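PDB 6R2J: Endoglucanase(Endo-1,4-beta-glucanase)protein from Pseudomonas stutzeri, which probably hydrolyses internal beta-1,4-glucosidic bonds of cellulose, as a family 5 endoglucanase, and binds cellobiose. Local coordinates for residues A[161-164]-A[169-172]; A[192-195]-A[200-203]. All coordinates share one frame; numbering follows the deposited sequence.

Contact 1: A[161-164]-A[169-172]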
# COMPACT_ATOMS: atom_id res chain seq x y z
N ASP A 161 16.68 -1.32 -9.40
CA ASP A 161 17.56 -1.32 -10.56
C ASP A 161 16.91 -2.05 -11.71
O ASP A 161 16.85 -1.55 -12.84
CB ASP A 161 18.91 -1.96 -10.19
CG ASP A 161 19.70 -1.13 -9.20
OD1 ASP A 161 19.39 0.07 -9.03
OD2 ASP A 161 20.64 -1.66 -8.58
N ALA A 162 16.36 -3.24 -11.43
CA ALA A 162 15.76 -4.07 -12.47
C ALA A 162 14.54 -3.40 -13.10
O ALA A 162 14.39 -3.39 -14.33
CB ALA A 162 15.37 -5.43 -11.89
N ILE A 163 13.67 -2.82 -12.26
CA ILE A 163 12.49 -2.14 -12.79
C ILE A 163 12.90 -1.01 -13.73
O ILE A 163 12.28 -0.79 -14.78
CB ILE A 163 11.63 -1.61 -11.62
CG1 ILE A 163 10.84 -2.72 -10.91
CG2 ILE A 163 10.67 -0.50 -12.13
CD1 ILE A 163 10.18 -2.24 -9.57
N ARG A 164 13.93 -0.24 -13.35
CA ARG A 164 14.32 0.93 -14.11
C ARG A 164 15.07 0.56 -15.38
O ARG A 164 15.33 1.45 -16.20
CB ARG A 164 15.17 1.87 -13.23
CG ARG A 164 14.40 2.43 -12.01
CD ARG A 164 13.43 3.49 -12.51
NE ARG A 164 12.80 4.25 -11.45
CZ ARG A 164 11.49 4.36 -11.29
NH1 ARG A 164 10.66 3.76 -12.13
NH2 ARG A 164 11.01 5.07 -10.30
N GLN A 169 9.37 5.40 -15.81
CA GLN A 169 8.25 6.30 -15.66
C GLN A 169 7.36 5.96 -14.49
O GLN A 169 6.83 6.88 -13.86
CB GLN A 169 7.39 6.39 -16.94
CG GLN A 169 8.10 6.85 -18.17
CD GLN A 169 8.45 8.29 -18.11
OE1 GLN A 169 7.61 9.10 -17.84
NE2 GLN A 169 9.71 8.62 -18.33
N THR A 170 7.19 4.69 -14.16
CA THR A 170 6.33 4.32 -13.05
C THR A 170 6.97 4.69 -11.72
O THR A 170 8.18 4.53 -11.52
CB THR A 170 6.05 2.81 -13.13
OG1 THR A 170 5.03 2.44 -12.19
CG2 THR A 170 7.29 2.01 -12.84
N LEU A 171 6.14 5.21 -10.81
CA LEU A 171 6.52 5.37 -9.41
C LEU A 171 6.86 4.03 -8.78
O LEU A 171 6.29 2.98 -9.12
CB LEU A 171 5.39 6.02 -8.62
CG LEU A 171 5.00 7.43 -9.06
CD1 LEU A 171 3.87 7.95 -8.24
CD2 LEU A 171 6.20 8.36 -9.01
N ILE A 172 7.77 4.07 -7.81
CA ILE A 172 8.11 2.90 -7.01
C ILE A 172 7.99 3.30 -5.55
O ILE A 172 8.53 4.35 -5.15
CB ILE A 172 9.52 2.35 -7.30
CG1 ILE A 172 9.62 1.83 -8.73
CG2 ILE A 172 9.89 1.25 -6.23
CD1 ILE A 172 11.07 1.63 -9.21

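Contact 2: A[192-195]-A[200-203]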
# COMPACT_ATOMS: atom_id res chain seq x y z
N PHE A 192 18.32 4.71 5.70
CA PHE A 192 17.75 3.91 4.63
C PHE A 192 17.63 4.81 3.40
O PHE A 192 17.11 5.94 3.47
CB PHE A 192 16.41 3.32 5.12
CG PHE A 192 15.74 2.39 4.13
CD1 PHE A 192 16.47 1.42 3.45
CD2 PHE A 192 14.38 2.52 3.86
CE1 PHE A 192 15.86 0.59 2.51
CE2 PHE A 192 13.76 1.73 2.90
CZ PHE A 192 14.49 0.74 2.23
N LEU A 193 18.15 4.33 2.26
CA LEU A 193 18.16 5.13 1.04
C LEU A 193 18.35 4.24 -0.16
O LEU A 193 19.42 3.64 -0.33
CB LEU A 193 19.28 6.17 1.08
CG LEU A 193 19.17 7.31 0.05
CD1 LEU A 193 20.23 8.40 0.33
CD2 LEU A 193 19.33 6.82 -1.37
N ILE A 194 17.37 4.21 -1.02
CA ILE A 194 17.42 3.49 -2.29
C ILE A 194 17.70 4.48 -3.41
O ILE A 194 17.18 5.60 -3.43
CB ILE A 194 16.09 2.74 -2.52
CG1 ILE A 194 15.75 1.88 -1.29
CG2 ILE A 194 16.15 1.88 -3.78
CD1 ILE A 194 16.75 0.75 -1.06
N ASN A 195 18.51 4.06 -4.37
CA ASN A 195 18.91 4.92 -5.46
C ASN A 195 17.94 4.79 -6.63
O ASN A 195 17.69 3.67 -7.11
CB ASN A 195 20.31 4.53 -5.91
CG ASN A 195 21.34 4.74 -4.83
OD1 ASN A 195 21.42 5.80 -4.23
ND2 ASN A 195 22.13 3.70 -4.56
N ARG A 200 11.63 8.98 -9.05
CA ARG A 200 10.24 8.56 -8.99
C ARG A 200 10.08 7.48 -7.95
O ARG A 200 9.53 6.41 -8.20
CB ARG A 200 9.71 8.13 -10.34
CG ARG A 200 9.37 9.31 -11.23
CD ARG A 200 8.86 8.74 -12.55
NE ARG A 200 8.33 9.78 -13.44
CZ ARG A 200 9.03 10.63 -14.18
NH1 ARG A 200 10.32 10.59 -14.07
NH2 ARG A 200 8.40 11.56 -14.94
N LEU A 201 10.56 7.78 -6.75
CA LEU A 201 10.49 6.88 -5.61
C LEU A 201 9.77 7.59 -4.47
O LEU A 201 9.98 8.80 -4.26
CB LEU A 201 11.91 6.56 -5.14
CG LEU A 201 12.25 5.32 -4.32
CD1 LEU A 201 13.49 4.74 -4.92
CD2 LEU A 201 12.40 5.80 -2.90
N ILE A 202 8.96 6.83 -3.74
CA ILE A 202 8.25 7.33 -2.56
C ILE A 202 8.39 6.29 -1.46
O ILE A 202 8.32 5.08 -1.71
CB ILE A 202 6.77 7.67 -2.87
CG1 ILE A 202 6.74 8.74 -3.97
CG2 ILE A 202 6.05 8.09 -1.62
CD1 ILE A 202 5.38 8.85 -4.71
N TYR A 203 8.59 6.76 -0.24
CA TYR A 203 8.74 5.91 0.93
C TYR A 203 7.40 5.76 1.61
O TYR A 203 6.57 6.66 1.58
CB TYR A 203 9.78 6.45 1.89
CG TYR A 203 11.14 6.36 1.28
CD1 TYR A 203 11.62 7.39 0.47
CD2 TYR A 203 11.93 5.22 1.45
CE1 TYR A 203 12.86 7.31 -0.11
CE2 TYR A 203 13.20 5.14 0.89
CZ TYR A 203 13.66 6.19 0.11
OH TYR A 203 14.92 6.16 -0.47
O HOH W 1 15.72 7.84 -2.79

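Contact 1: A[161-164]-A[169-172]
Arg-164 reaches from the end region of helix 152-166 to the backbone carbonyl of Thr-170. Its chain bends at the second torsion (chi2 -74°), and the bend turns the guanidinium toward this carbonyl, just before strand 171-175. Arg-164 NH1 donates to Thr-170 O at 2.7 Å in a nearly straight bond (159°). The oxygen lies close to the guanidinium plane, and the donor lies in the carbonyl plane. Arg-164 NH2 adds a weak bond to the same Thr-170 O at 3.1 Å. The group has other partners: NE forms a salt bridge with Asp-196, and NH1 also donates to Asp-167 O. These bonds at its edge should limit how far the flat group can turn.

The tight part lies on one face. Ile-172 CD1 sits over the centre of the guanidinium, 3.5 Å from Arg-164 CZ. The two isoleucines reach toward each other tip to tip; their closest pair is Ile-172 CD1 and Ile-163 CG2, at 3.6 Å. This one methyl of Ile-172 therefore touches both Ile-163 and the guanidinium face. The loose side is at Gln-169, where CB points away and the side chain is exposed.

With an alanine at Arg-164, Asp-196 would probably lose its charged mate, Thr-170 O its side-chain donors, and the Ile-172 methyl the flat group it packs on. The contact closes the return from helix to strand in the beta-alpha-beta crossover of strand 136-140, helix 152-166 and strand 171-175, a repeating element of the TIM barrel.

Contact 2: A[192-195]-A[200-203]
Tyr-203 reaches from strand 201-206 to the loop of residues 192-195. Its CB points toward the loop. CG is anti to the carbonyl carbon (chi1 -69°), and the ring extends from there to the loop backbone. Tyr-203 CD2 is the first ring atom to meet the loop, at 4.2 Å from Phe-192 CE2. Tyr-203 CE2 comes a little closer to the same Phe-192 CE2, at 4.0 Å. The phenylalanine carbon approaches the tyrosine ring at its edge, near the ring plane. The two planes are steeply inclined, at 78°, and the rings meet obliquely.

The tip carries the polar part. Tyr-203 OH accepts a bond from Ile-194 N at 3.2 Å, and the bond is almost straight (169°). Leu-193 CA lies beside the same Tyr-203 OH at 3.7 Å. One water completes the grip: it is 3.0 Å from Tyr-203 OH and donates to Ile-194 O at 2.7 Å. The hydroxyl thus serves the amide of Ile-194 directly and its carbonyl through the water. These bonds hold a non-regular segment to the strand.

Next to the tyrosine, Leu-201 CD1 packs against Ile-194 CB at 4.1 Å. The two side chains cross at about a right angle.

Ile-194 also rests on Ala-156 and Val-160 of helix 152-166. Ile-174 of strand 171-175 touches Phe-192, Ile-194 and Leu-201. The loop thus rests on helix 152-166 and strand 171-175, while the Tyr-203 ring of strand 201-206 also meets Trp-240 of helix 229-244 edge-to-face.

Overall arrangement
Contacts 1 and 2 follow one another along the chain, and their centres are about 11 Å apart. They join through neighbouring parallel strands of the barrel, 171-175 and 201-206. Ile-172 N lies 3.0 Å from Arg-200 O, and Ile-172 O lies 2.9 Å from Ile-202 N, both probable hydrogen bonds. Asp-196 is a second tie: it pairs with Arg-164 of contact 1 and accepts a bond from Arg-200 N of contact 2. Neither contact includes a residue of the glycan pocket. The Phe-192 side chain of contact 2 is about 12 Å from a bound glucose unit. Strand 201-206 ends at His-206, which does line the pocket.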